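Local atomic coordinates of inorganic pyrophosphatase (Shewanella sp. AS-11, PDB entry 6LL8), a protein that probably catalyses the metal-dependent hydrolysis of diphosphate to two phosphates, as a family II inorganic pyrophosphatase. Residues A[3-9]-A[67-73]; A[15-19]-A[115-119]; A[20-24]-A[121-125]; A[89-95]-A[107-112]. All blocks are in the same frame, centred on the assembly; numbering follows the deposited sequence. Where two conformers were deposited one is given.

Interaction 1: residues A[3-9]-A[67-73]; sequences SMYVVGH and EEVYIVD. With MG (magnesium ion), chain C; MG (magnesium ion), chain D; 2PN (imidodiphosphoric acid), chain I.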
loop_
_atom_site.group_PDB
_atom_site.type_symbol
_atom_site.label_atom_id
_atom_site.label_comp_id
_atom_site.label_asym_id
_atom_site.label_seq_id
_atom_site.Cartn_x
_atom_site.Cartn_y
_atom_site.Cartn_z
ATOM N N SER A 3 -12.258 -16.833 15.430
ATOM C CA SER A 3 -11.134 -15.856 15.314
ATOM C C SER A 3 -11.574 -14.676 14.473
ATOM O O SER A 3 -12.325 -14.899 13.527
ATOM C CB SER A 3 -9.916 -16.478 14.661
ATOM O OG SER A 3 -9.267 -17.434 15.492
ATOM N N MET A 4 -11.089 -13.500 14.801
ATOM C CA MET A 4 -11.151 -12.365 13.869
ATOM C C MET A 4 -10.199 -12.633 12.711
ATOM O O MET A 4 -9.205 -13.360 12.866
ATOM C CB MET A 4 -10.788 -11.053 14.568
ATOM C CG MET A 4 -9.306 -10.889 14.882
ATOM S SD MET A 4 -8.909 -9.401 15.787
ATOM C CE MET A 4 -9.231 -9.975 17.458
ATOM N N TYR A 5 -10.476 -12.005 11.591
ATOM C CA TYR A 5 -9.548 -11.989 10.454
ATOM C C TYR A 5 -8.898 -10.631 10.382
ATOM O O TYR A 5 -9.574 -9.604 10.420
ATOM C CB TYR A 5 -10.278 -12.323 9.159
ATOM C CG TYR A 5 -10.678 -13.764 9.083
ATOM C CD1 TYR A 5 -9.810 -14.708 8.586
ATOM C CD2 TYR A 5 -11.927 -14.178 9.483
ATOM C CE1 TYR A 5 -10.150 -16.042 8.523
ATOM C CE2 TYR A 5 -12.283 -15.511 9.417
ATOM C CZ TYR A 5 -11.398 -16.444 8.933
ATOM O OH TYR A 5 -11.757 -17.755 8.851
ATOM N N VAL A 6 -7.589 -10.639 10.218
ATOM C CA VAL A 6 -6.772 -9.427 10.083
ATOM C C VAL A 6 -6.375 -9.306 8.629
ATOM O O VAL A 6 -5.721 -10.232 8.116
ATOM C CB VAL A 6 -5.547 -9.483 11.008
ATOM C CG1 VAL A 6 -4.830 -8.145 10.948
ATOM C CG2 VAL A 6 -5.934 -9.838 12.435
ATOM N N VAL A 7 -6.806 -8.258 7.942
ATOM C CA VAL A 7 -6.659 -8.238 6.473
ATOM C C VAL A 7 -6.467 -6.804 5.985
ATOM O O VAL A 7 -7.174 -5.870 6.380
ATOM C CB VAL A 7 -7.813 -8.961 5.798
ATOM C CG1 VAL A 7 -9.119 -8.313 6.078
ATOM C CG2 VAL A 7 -7.602 -9.085 4.308
ATOM N N GLY A 8 -5.511 -6.682 5.086
ATOM C CA GLY A 8 -5.185 -5.413 4.442
ATOM C C GLY A 8 -5.920 -5.201 3.147
ATOM O O GLY A 8 -6.929 -5.827 2.859
ATOM N N HIS A 9 -5.440 -4.236 2.377
ATOM C CA HIS A 9 -6.195 -3.813 1.192
ATOM C C HIS A 9 -6.201 -4.867 0.100
ATOM O O HIS A 9 -5.266 -5.662 -0.040
ATOM C CB HIS A 9 -5.744 -2.436 0.673
ATOM C CG HIS A 9 -4.286 -2.210 0.430
ATOM N ND1 HIS A 9 -3.596 -2.722 -0.658
ATOM C CD2 HIS A 9 -3.390 -1.459 1.117
ATOM C CE1 HIS A 9 -2.316 -2.283 -0.565
ATOM N NE2 HIS A 9 -2.160 -1.514 0.506
ATOM N N GLU A 67 -18.210 -12.407 9.780
ATOM C CA GLU A 67 -16.926 -12.455 10.496
ATOM C C GLU A 67 -16.666 -11.151 11.216
ATOM O O GLU A 67 -17.278 -10.128 10.882
ATOM C CB GLU A 67 -15.782 -12.720 9.524
ATOM C CG GLU A 67 -15.935 -13.979 8.691
ATOM C CD GLU A 67 -15.888 -15.296 9.444
ATOM O OE1 GLU A 67 -15.506 -15.325 10.619
ATOM O OE2 GLU A 67 -16.202 -16.315 8.833
ATOM N N GLU A 68 -15.730 -11.189 12.156
ATOM C CA GLU A 68 -15.116 -9.985 12.739
ATOM C C GLU A 68 -13.808 -9.755 11.992
ATOM O O GLU A 68 -13.019 -10.679 11.807
ATOM C CB GLU A 68 -14.866 -10.153 14.226
ATOM C CG GLU A 68 -16.142 -10.144 15.050
ATOM C CD GLU A 68 -15.891 -10.476 16.508
ATOM O OE1 GLU A 68 -15.291 -11.517 16.740
ATOM O OE2 GLU A 68 -16.397 -9.752 17.367
ATOM N N VAL A 69 -13.595 -8.509 11.606
ATOM C CA VAL A 69 -12.469 -8.126 10.749
ATOM C C VAL A 69 -11.712 -6.976 11.379
ATOM O O VAL A 69 -12.296 -5.965 11.778
ATOM C CB VAL A 69 -12.935 -7.762 9.343
ATOM C CG1 VAL A 69 -11.786 -7.349 8.463
ATOM C CG2 VAL A 69 -13.682 -8.904 8.708
ATOM N N TYR A 70 -10.392 -7.113 11.410
ATOM C CA TYR A 70 -9.467 -6.027 11.795
ATOM C C TYR A 70 -8.790 -5.619 10.509
ATOM O O TYR A 70 -8.006 -6.375 9.910
ATOM C CB TYR A 70 -8.485 -6.479 12.870
ATOM C CG TYR A 70 -8.010 -5.360 13.751
ATOM C CD1 TYR A 70 -7.338 -4.264 13.236
ATOM C CD2 TYR A 70 -8.197 -5.412 15.123
ATOM C CE1 TYR A 70 -6.927 -3.229 14.057
ATOM C CE2 TYR A 70 -7.767 -4.392 15.968
ATOM C CZ TYR A 70 -7.137 -3.284 15.415
ATOM O OH TYR A 70 -6.724 -2.222 16.174
ATOM N N ILE A 71 -9.138 -4.422 10.044
ATOM C CA ILE A 71 -8.662 -3.850 8.776
ATOM C C ILE A 71 -7.256 -3.290 8.996
ATOM O O ILE A 71 -7.008 -2.600 9.973
ATOM C CB ILE A 71 -9.620 -2.756 8.302
ATOM C CG1 ILE A 71 -11.023 -3.295 8.019
ATOM C CG2 ILE A 71 -9.051 -1.969 7.123
ATOM C CD1 ILE A 71 -11.168 -4.114 6.789
ATOM N N VAL A 72 -6.379 -3.516 8.029
ATOM C CA VAL A 72 -4.997 -2.988 8.023
ATOM C C VAL A 72 -4.808 -2.150 6.767
ATOM O O VAL A 72 -5.131 -2.588 5.667
ATOM C CB VAL A 72 -3.996 -4.157 8.078
ATOM C CG1 VAL A 72 -2.565 -3.671 8.098
ATOM C CG2 VAL A 72 -4.260 -5.064 9.259
ATOM N N ASP A 73 -4.191 -0.985 6.934
ATOM C CA ASP A 73 -3.527 -0.275 5.820
ATOM C C ASP A 73 -4.512 0.338 4.822
ATOM O O ASP A 73 -4.077 0.662 3.709
ATOM C CB ASP A 73 -2.495 -1.174 5.156
ATOM C CG ASP A 73 -1.516 -0.572 4.200
ATOM O OD1 ASP A 73 -0.961 0.532 4.482
ATOM O OD2 ASP A 73 -1.257 -1.254 3.198
HETATM MG MG MG C . -0.336 -0.740 1.499
HETATM MG MG MG D . 1.042 1.180 4.041
HETATM P P1 2PN I . 0.485 2.231 1.096
HETATM O O1 2PN I . -0.578 1.143 0.976
HETATM O O2 2PN I . 1.738 1.894 0.332
HETATM O O3 2PN I . 0.764 2.560 2.551
HETATM N N1 2PN I . -0.157 3.590 0.427
HETATM P P2 2PN I . 0.131 4.464 -0.942
HETATM O O4 2PN I . -1.240 4.605 -1.597
HETATM O O5 2PN I . 1.076 3.673 -1.821
HETATM O O6 2PN I . 0.697 5.799 -0.522
HETATM O O HOH W 1 -14.624 -13.782 12.647
HETATM O O HOH W 2 -14.311 -18.350 7.937
#
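Tyr5, Val6 and Val7 pair in parallel register with Val69, Tyr70 and Ile71, and four backbone hydrogen bonds (Tyr5 N to Glu68 O, Tyr70 N to Tyr5 O, Val7 N to Tyr70 O, Val72 N to Val7 O) join strands 4-7 and 68-72 inside the parallel sheet of the DHH domain. Branched valines suit its buried faces. On one, Val7 CG1 meets Val69 CG1 at 3.7 Å; on the other, Val6 CG1 lies 3.6 Å from Val72 CG2. Beside Val6, the Met4 chain runs alongside Tyr70 and places SD at the edge of its ring, 5.4 Å from the centroid, a Met-aromatic contact; Tyr70 OH bonds to Glu108. At the N-terminal end the Glu67 chain folds back at chi2 (-66°) and sets OE1 in the plane of the Tyr5 ring, 3.4 Å from CE2. One water links OE1 to Ser3 O and Glu68 N, and another joins OE2 to Tyr5 OH. At the other end, past Gly8, stand two metal ligands. His9 NE2 (2.2 Å) and Asp73 OD2 (2.0 Å) share one magnesium with Asp13, so the 2.9 Å between NE2 and OD2 reflects a common ion and not a hydrogen bond. Ser16 OG also bonds to OD2. Asp73 OD1 holds a second magnesium, and the two ions take O1 and O3 of one phosphoryl group of imidodiphosphate: one carboxylate thus couples ions that probably withdraw charge from the phosphoryl group, easing attack.

Interaction 2: residues A[15-19]-A[115-119]; sequences DSICG and GCSNT. Unlike the reference sequence in segment 115-119: Ser117 (reference Arg). With MG (magnesium ion), chain D.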
loop_
_atom_site.group_PDB
_atom_site.type_symbol
_atom_site.label_atom_id
_atom_site.label_comp_id
_atom_site.label_asym_id
_atom_site.label_seq_id
_atom_site.Cartn_x
_atom_site.Cartn_y
_atom_site.Cartn_z
ATOM N N ASP A 15 3.164 -3.971 3.414
ATOM C CA ASP A 15 2.581 -3.483 4.664
ATOM C C ASP A 15 1.303 -4.231 4.990
ATOM O O ASP A 15 1.104 -4.667 6.134
ATOM C CB ASP A 15 2.329 -1.986 4.537
ATOM C CG ASP A 15 2.016 -1.204 5.785
ATOM O OD1 ASP A 15 2.400 -1.690 6.890
ATOM O OD2 ASP A 15 1.469 -0.082 5.674
ATOM N N SER A 16 0.432 -4.418 4.021
ATOM C CA SER A 16 -0.833 -5.130 4.232
ATOM C C SER A 16 -0.592 -6.590 4.608
ATOM O O SER A 16 -1.363 -7.137 5.405
ATOM C CB SER A 16 -1.719 -5.031 3.006
ATOM O OG SER A 16 -2.461 -3.824 2.961
ATOM N N ILE A 17 0.354 -7.262 3.982
ATOM C CA ILE A 17 0.616 -8.696 4.253
ATOM C C ILE A 17 1.337 -8.831 5.579
ATOM O O ILE A 17 0.933 -9.602 6.468
ATOM C CB ILE A 17 1.394 -9.337 3.100
ATOM C CG1 ILE A 17 0.563 -9.320 1.821
ATOM C CG2 ILE A 17 1.882 -10.715 3.480
ATOM C CD1 ILE A 17 -0.719 -10.130 1.846
ATOM N N CYS A 18 2.455 -8.140 5.715
ATOM C CA CYS A 18 3.289 -8.259 6.923
ATOM C C CYS A 18 2.542 -7.738 8.126
ATOM O O CYS A 18 2.682 -8.284 9.223
ATOM C CB CYS A 18 4.622 -7.549 6.728
ATOM S SG CYS A 18 5.606 -8.276 5.372
ATOM N N GLY A 19 1.797 -6.659 7.937
ATOM C CA GLY A 19 0.996 -6.143 9.048
ATOM C C GLY A 19 -0.094 -7.082 9.492
ATOM O O GLY A 19 -0.347 -7.218 10.696
ATOM N N GLY A 115 4.717 6.821 8.362
ATOM C CA GLY A 115 5.176 6.203 7.113
ATOM C C GLY A 115 4.684 4.815 6.825
ATOM O O GLY A 115 4.737 4.430 5.670
ATOM N N CYS A 116 4.221 4.062 7.810
ATOM C CA CYS A 116 3.894 2.647 7.580
ATOM C C CYS A 116 2.887 2.158 8.615
ATOM O O CYS A 116 3.041 2.486 9.802
ATOM C CB CYS A 116 5.169 1.838 7.607
ATOM S SG CYS A 116 4.928 0.099 7.213
ATOM N N SER A 117 1.931 1.326 8.208
ATOM C CA SER A 117 1.017 0.737 9.193
ATOM C C SER A 117 1.790 -0.063 10.225
ATOM O O SER A 117 1.388 -0.120 11.401
ATOM C CB SER A 117 -0.002 -0.175 8.544
ATOM O OG SER A 117 -0.831 0.478 7.613
ATOM N N ASN A 118 2.864 -0.722 9.834
ATOM C CA ASN A 118 3.643 -1.560 10.766
ATOM C C ASN A 118 4.332 -0.716 11.826
ATOM O O ASN A 118 4.623 -1.275 12.897
ATOM C CB ASN A 118 4.610 -2.494 10.033
ATOM C CG ASN A 118 3.954 -3.774 9.569
ATOM O OD1 ASN A 118 3.895 -4.725 10.358
ATOM N ND2 ASN A 118 3.374 -3.797 8.373
ATOM N N THR A 119 4.568 0.566 11.585
ATOM C CA THR A 119 5.063 1.471 12.656
ATOM C C THR A 119 4.010 1.549 13.753
ATOM O O THR A 119 4.339 1.532 14.964
ATOM C CB THR A 119 5.436 2.819 12.076
ATOM O OG1 THR A 119 6.468 2.576 11.120
ATOM C CG2 THR A 119 5.887 3.812 13.118
HETATM MG MG MG D . 1.042 1.180 4.041
#
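Asp15 is gripped by Ser117 and Asn118 while it binds magnesium through OD2 at 2.1 Å; Asp73, His95 and Asp147 are further ligands of this ion. Ser117 N donates to the same oxygen at 2.9 Å, using the syn lone pair, with an N-H...O angle of 155°. Ser117 OG lies 3.1 Å from OD2, but its one proton also has Asp73 OD1 within reach. The second oxygen, OD1, accepts from Asn118 ND2 at 2.8 Å and, weakly, from Asn118 N, while Cys116 SG sits 3.1 Å away. With CG swung anti to the backbone N (chi1 -167°), the Asp15 carboxylate reaches across to the start of helix 117-128. That start is itself organised: Cys116 is the N-cap, and its SG accepts a weak bond from Asn118 N. Asn118 also sends a weak ND2 bond to Asp15 O, the carbonyl that takes Gly19 N in the helix. Glycine fits at position 19 because a CB would press on Asn118 ND2 and on Asp15 O. Asn118 OD1 is buried without a partner. A leucine in place of Asn118 would remove both ND2 bonds and would probably leave Asp15 OD1 without its stronger donor, the carboxylate less firmly held on that side. Amide donors and the positive end of a helix gathered round one carboxylate are likely to offset its charge and fix which oxygen faces the ion.

Interaction 3: residues A[20-24]-A[121-125]; sequences AIALA and IKMMY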
loop_
_atom_site.group_PDB
_atom_site.type_symbol
_atom_site.label_atom_id
_atom_site.label_comp_id
_atom_site.label_asym_id
_atom_site.label_seq_id
_atom_site.Cartn_x
_atom_site.Cartn_y
_atom_site.Cartn_z
ATOM N N ALA A 20 -0.731 -7.778 8.564
ATOM C CA ALA A 20 -1.742 -8.785 8.964
ATOM C C ALA A 20 -1.076 -9.885 9.802
ATOM O O ALA A 20 -1.633 -10.296 10.831
ATOM C CB ALA A 20 -2.424 -9.345 7.759
ATOM N N ILE A 21 0.078 -10.361 9.377
ATOM C CA ILE A 21 0.810 -11.417 10.123
ATOM C C ILE A 21 1.183 -10.869 11.497
ATOM O O ILE A 21 0.977 -11.539 12.519
ATOM C CB ILE A 21 2.050 -11.862 9.343
ATOM C CG1 ILE A 21 1.654 -12.572 8.051
ATOM C CG2 ILE A 21 2.918 -12.760 10.213
ATOM C CD1 ILE A 21 2.806 -12.857 7.113
ATOM N N ALA A 22 1.756 -9.678 11.541
ATOM C CA ALA A 22 2.271 -9.117 12.798
ATOM C C ALA A 22 1.132 -8.831 13.774
ATOM O O ALA A 22 1.261 -9.118 14.988
ATOM C CB ALA A 22 3.061 -7.867 12.506
ATOM N N LEU A 23 0.024 -8.266 13.317
ATOM C CA LEU A 23 -1.084 -7.964 14.231
ATOM C C LEU A 23 -1.791 -9.239 14.629
ATOM O O LEU A 23 -2.192 -9.356 15.801
ATOM C CB LEU A 23 -2.030 -6.951 13.616
ATOM C CG LEU A 23 -3.235 -6.590 14.474
ATOM C CD1 LEU A 23 -2.870 -6.118 15.856
ATOM C CD2 LEU A 23 -4.103 -5.556 13.764
ATOM N N ALA A 24 -1.970 -10.216 13.737
ATOM C CA ALA A 24 -2.596 -11.485 14.173
ATOM C C ALA A 24 -1.762 -12.117 15.285
ATOM O O ALA A 24 -2.320 -12.659 16.254
ATOM C CB ALA A 24 -2.776 -12.433 13.024
ATOM N N ILE A 121 1.590 -0.737 14.277
ATOM C CA ILE A 121 1.497 -2.056 14.917
ATOM C C ILE A 121 2.613 -2.202 15.945
ATOM O O ILE A 121 2.359 -2.758 17.008
ATOM C CB ILE A 121 1.487 -3.154 13.843
ATOM C CG1 ILE A 121 0.244 -3.020 12.964
ATOM C CG2 ILE A 121 1.565 -4.521 14.483
ATOM C CD1 ILE A 121 0.251 -3.893 11.725
ATOM N N LYS A 122 3.806 -1.693 15.693
ATOM C CA LYS A 122 4.873 -1.762 16.717
ATOM C C LYS A 122 4.413 -1.003 17.955
ATOM O O LYS A 122 4.654 -1.477 19.077
ATOM C CB LYS A 122 6.175 -1.240 16.122
ATOM C CG LYS A 122 7.417 -1.686 16.844
ATOM C CD LYS A 122 7.772 -0.972 18.036
ATOM C CE LYS A 122 9.108 -1.505 18.573
ATOM N NZ LYS A 122 9.448 -0.707 19.745
ATOM N N MET A 123 3.774 0.138 17.785
ATOM C CA MET A 123 3.229 0.893 18.944
ATOM C C MET A 123 2.221 0.034 19.703
ATOM O O MET A 123 2.152 0.137 20.936
ATOM C CB MET A 123 2.527 2.179 18.505
ATOM C CG MET A 123 3.454 3.218 17.949
ATOM S SD MET A 123 2.430 4.539 17.216
ATOM C CE MET A 123 3.695 5.598 16.520
ATOM N N MET A 124 1.463 -0.793 19.005
ATOM C CA MET A 124 0.518 -1.696 19.690
ATOM C C MET A 124 1.259 -2.755 20.504
ATOM O O MET A 124 0.891 -3.019 21.665
ATOM C CB MET A 124 -0.416 -2.326 18.662
ATOM C CG MET A 124 -1.243 -1.335 17.911
ATOM S SD MET A 124 -2.241 -2.033 16.570
ATOM C CE MET A 124 -3.509 -2.845 17.509
ATOM N N TYR A 125 2.308 -3.344 19.959
ATOM C CA TYR A 125 3.112 -4.295 20.735
ATOM C C TYR A 125 3.637 -3.603 21.994
ATOM O O TYR A 125 3.620 -4.215 23.073
ATOM C CB TYR A 125 4.304 -4.848 19.955
ATOM C CG TYR A 125 3.992 -6.000 19.043
ATOM C CD1 TYR A 125 3.573 -5.830 17.733
ATOM C CD2 TYR A 125 4.281 -7.281 19.466
ATOM C CE1 TYR A 125 3.354 -6.914 16.904
ATOM C CE2 TYR A 125 4.062 -8.376 18.652
ATOM C CZ TYR A 125 3.616 -8.198 17.346
ATOM O OH TYR A 125 3.437 -9.302 16.549
#
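Ile121 projects from helix 117-128 into the shallow groove beside Ala22 and Leu23 of helix 14-29, in the helical layer that covers one face of the parallel sheet of this alpha/beta DHH domain. The two helices run almost in the same direction, their short segments 14° apart with axes 10.3 Å from each other, as expected when each follows a strand of one parallel sheet. Small and branched residues share the work of fitting the helices together. Ala22 is little more than a flat spot, and Ile121 CG2 settles over it, 4.2 Å from its CB. The longer arm of Ile121, extended at chi2 (170°), carries CD1 the other way, toward the flank of Leu23, where it stands 4.3 Å from CB. Next to Ala22, Leu23 is the bump, met by Met124 one turn beyond Ile121. Its CG lies anti to the backbone N (chi1 179°), which turns the isobutyl group down toward the sheet; Leu23 CD1 meets Met124 CE at 3.7 Å and has SD at 4.2 Å, the flexible methionine bending at chi3 to lay its methyl against the leucine. Val93 of the sheet lies beneath Leu23, Ile121 and Met124 and closes this apolar pocket from below. On the side away from the sheet, Met140 of helix 134-147 covers Ala22. A tyrosine is long enough to cross to the neighbouring helix: Tyr125 reaches over past Ile121, and its OH donates to Ala22 O at 2.7 Å, coming in 20° off the carbonyl plane.

Interaction 4: residues A[89-95]-A[107-112]; sequences IVGIVDH and LECWIR. With MG (magnesium ion), chain D.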
loop_
_atom_site.group_PDB
_atom_site.type_symbol
_atom_site.label_atom_id
_atom_site.label_comp_id
_atom_site.label_asym_id
_atom_site.label_seq_id
_atom_site.Cartn_x
_atom_site.Cartn_y
_atom_site.Cartn_z
ATOM N N ILE A 89 -16.563 -4.809 11.548
ATOM C CA ILE A 89 -15.187 -4.271 11.659
ATOM C C ILE A 89 -14.922 -3.997 13.131
ATOM O O ILE A 89 -15.595 -3.126 13.736
ATOM C CB ILE A 89 -14.999 -3.016 10.802
ATOM C CG1 ILE A 89 -15.226 -3.306 9.325
ATOM C CG2 ILE A 89 -13.619 -2.424 11.033
ATOM C CD1 ILE A 89 -15.381 -2.094 8.452
ATOM N N VAL A 90 -13.988 -4.738 13.716
ATOM C CA VAL A 90 -13.616 -4.571 15.116
ATOM C C VAL A 90 -12.443 -3.619 15.280
ATOM O O VAL A 90 -12.219 -3.107 16.377
ATOM C CB VAL A 90 -13.366 -5.907 15.820
ATOM C CG1 VAL A 90 -14.655 -6.715 15.881
ATOM C CG2 VAL A 90 -12.229 -6.706 15.199
ATOM N N GLY A 91 -11.711 -3.368 14.208
ATOM C CA GLY A 91 -10.542 -2.505 14.312
ATOM C C GLY A 91 -10.065 -2.033 12.972
ATOM O O GLY A 91 -10.333 -2.700 11.957
ATOM N N ILE A 92 -9.342 -0.924 12.968
ATOM C CA ILE A 92 -8.583 -0.421 11.812
ATOM C C ILE A 92 -7.233 0.011 12.353
ATOM O O ILE A 92 -7.193 0.819 13.301
ATOM C CB ILE A 92 -9.259 0.751 11.101
ATOM C CG1 ILE A 92 -10.679 0.365 10.647
ATOM C CG2 ILE A 92 -8.409 1.231 9.937
ATOM C CD1 ILE A 92 -11.470 1.528 10.095
ATOM N N VAL A 93 -6.157 -0.442 11.741
ATOM C CA VAL A 93 -4.801 0.101 11.983
ATOM C C VAL A 93 -4.299 0.602 10.647
ATOM O O VAL A 93 -4.282 -0.152 9.666
ATOM C CB VAL A 93 -3.864 -0.919 12.651
ATOM C CG1 VAL A 93 -3.723 -2.227 11.892
ATOM C CG2 VAL A 93 -2.518 -0.274 12.900
ATOM N N ASP A 94 -3.910 1.880 10.578
ATOM C CA ASP A 94 -3.670 2.479 9.255
ATOM C C ASP A 94 -2.904 3.772 9.389
ATOM O O ASP A 94 -2.681 4.292 10.484
ATOM C CB ASP A 94 -5.003 2.686 8.530
ATOM C CG ASP A 94 -4.883 3.050 7.066
ATOM O OD1 ASP A 94 -3.832 2.692 6.452
ATOM O OD2 ASP A 94 -5.820 3.659 6.536
ATOM N N HIS A 95 -2.566 4.333 8.233
ATOM C CA HIS A 95 -1.818 5.593 8.064
ATOM C C HIS A 95 -2.282 6.342 6.810
ATOM O O HIS A 95 -1.528 7.134 6.265
ATOM C CB HIS A 95 -0.316 5.322 8.065
ATOM C CG HIS A 95 0.214 4.483 6.938
ATOM N ND1 HIS A 95 1.400 4.804 6.327
ATOM C CD2 HIS A 95 -0.194 3.324 6.365
ATOM C CE1 HIS A 95 1.665 3.856 5.422
ATOM N NE2 HIS A 95 0.727 2.934 5.410
ATOM N N LEU A 107 -15.563 0.462 17.873
ATOM C CA LEU A 107 -14.391 -0.266 17.342
ATOM C C LEU A 107 -13.112 0.375 17.855
ATOM O O LEU A 107 -13.146 1.451 18.472
ATOM C CB LEU A 107 -14.387 -0.301 15.806
ATOM C CG LEU A 107 -13.920 0.973 15.097
ATOM C CD1 LEU A 107 -13.643 0.676 13.632
ATOM C CD2 LEU A 107 -14.905 2.134 15.232
ATOM N N GLU A 108 -11.993 -0.277 17.600
ATOM C CA GLU A 108 -10.667 0.332 17.775
ATOM C C GLU A 108 -10.173 0.914 16.475
ATOM O O GLU A 108 -10.306 0.284 15.420
ATOM C CB GLU A 108 -9.610 -0.710 18.032
ATOM C CG GLU A 108 -9.759 -1.428 19.320
ATOM C CD GLU A 108 -8.469 -2.080 19.770
ATOM O OE1 GLU A 108 -7.536 -2.352 18.939
ATOM O OE2 GLU A 108 -8.391 -2.228 20.958
ATOM N N CYS A 109 -9.609 2.106 16.538
ATOM C CA CYS A 109 -8.802 2.629 15.428
ATOM C C CYS A 109 -7.477 3.084 16.000
ATOM O O CYS A 109 -7.421 3.913 16.921
ATOM C CB CYS A 109 -9.437 3.792 14.697
ATOM S SG CYS A 109 -11.075 3.416 14.022
ATOM N N TRP A 110 -6.412 2.529 15.429
ATOM C CA TRP A 110 -5.021 2.956 15.649
ATOM C C TRP A 110 -4.561 3.535 14.325
ATOM O O TRP A 110 -4.025 2.811 13.491
ATOM C CB TRP A 110 -4.160 1.781 16.092
ATOM C CG TRP A 110 -4.437 1.212 17.440
ATOM C CD1 TRP A 110 -5.459 0.395 17.800
ATOM C CD2 TRP A 110 -3.568 1.326 18.557
ATOM N NE1 TRP A 110 -5.297 0.025 19.092
ATOM C CE2 TRP A 110 -4.147 0.550 19.583
ATOM C CE3 TRP A 110 -2.373 1.995 18.787
ATOM C CZ2 TRP A 110 -3.537 0.418 20.826
ATOM C CZ3 TRP A 110 -1.763 1.850 20.019
ATOM C CH2 TRP A 110 -2.351 1.082 21.015
ATOM N N ILE A 111 -4.831 4.808 14.098
ATOM C CA ILE A 111 -4.530 5.457 12.820
ATOM C C ILE A 111 -3.585 6.599 13.140
ATOM O O ILE A 111 -3.852 7.410 14.040
ATOM C CB ILE A 111 -5.809 5.882 12.071
ATOM C CG1 ILE A 111 -6.689 4.659 11.778
ATOM C CG2 ILE A 111 -5.417 6.652 10.814
ATOM C CD1 ILE A 111 -8.048 4.957 11.165
ATOM N N ARG A 112 -2.454 6.652 12.462
ATOM C CA ARG A 112 -1.440 7.691 12.709
ATOM C C ARG A 112 -0.879 8.115 11.370
ATOM O O ARG A 112 -0.653 7.250 10.520
ATOM C CB ARG A 112 -0.300 7.162 13.582
ATOM C CG ARG A 112 -0.722 6.625 14.937
ATOM C CD ARG A 112 -1.160 7.679 15.922
ATOM N NE ARG A 112 -1.318 7.019 17.223
ATOM C CZ ARG A 112 -2.448 6.370 17.616
ATOM N NH1 ARG A 112 -3.530 6.359 16.862
ATOM N NH2 ARG A 112 -2.483 5.721 18.756
HETATM MG MG MG D . 1.042 1.180 4.041
#
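Ile92 and Asp94 lie beside Cys109 and Ile111, and Val93 beside Trp110, in two parallel strands whose axes diverge by just 5°. Five backbone hydrogen bonds hold them, the shortest from Trp110 N to Ile92 O at 2.8 Å. On one face Val93 and the Trp110 side chain pack under helix 117-128. There Val93 CG2 rests 3.5 Å from Trp110 O and 4.1 Å from Trp110 CB, and the wide indole swings on to meet Val120 and Met124 of that helix. The strands form one edge of the parallel sheet of the DHH domain, 108-111 being outermost, and Asp94, His95 and His96 spell the signature that names the family. Asp94 OD1 takes His95 N at 2.7 Å from above the carboxylate plane and also binds His96 ND1. His95, its CG between the backbone N and the carbonyl carbon (chi1 64°), turns NE2 to a magnesium at 2.2 Å while ND1 bonds to Val114 O. Solvent lies to the other side, where Cys109 is exposed and partly exposed Ile111 covers buried Ile92, spreading its branches over the neighbouring strand: CD1 touches Ile92 CG2 at 3.9 Å, and CG2 lies 3.6 Å from Asp94 O. With an alanine at Ile111 both branches would go, which is likely to uncover Ile92 CG2 and the Asp94 carbonyl on this side. At the partly exposed Leu107, CD1 runs alongside Ile89 CG2, 4.0 Å away.

How the interactions relate
From the N terminus, strand 4-7 leads into helix 14-29, and interaction 1 returns to the first strand when 67-73 pairs with it, closing a loop that takes in strand 34-38 and helix 44-53. Interactions 2 and 3 start within that loop, on successive turns of helix 14-29, and end on helix 117-128; both therefore cross interaction 1, and each other. Interaction 4 closes a short loop of its own, later than interaction 1 and enclosed by the spans of 2 and 3. Strands 68-72 and 88-94 are sheet neighbours, so interactions 1 and 4 form one surface, on which the helices of interaction 3 rest through Leu23 and Met124. Interactions 1, 2 and 4 converge on one magnesium.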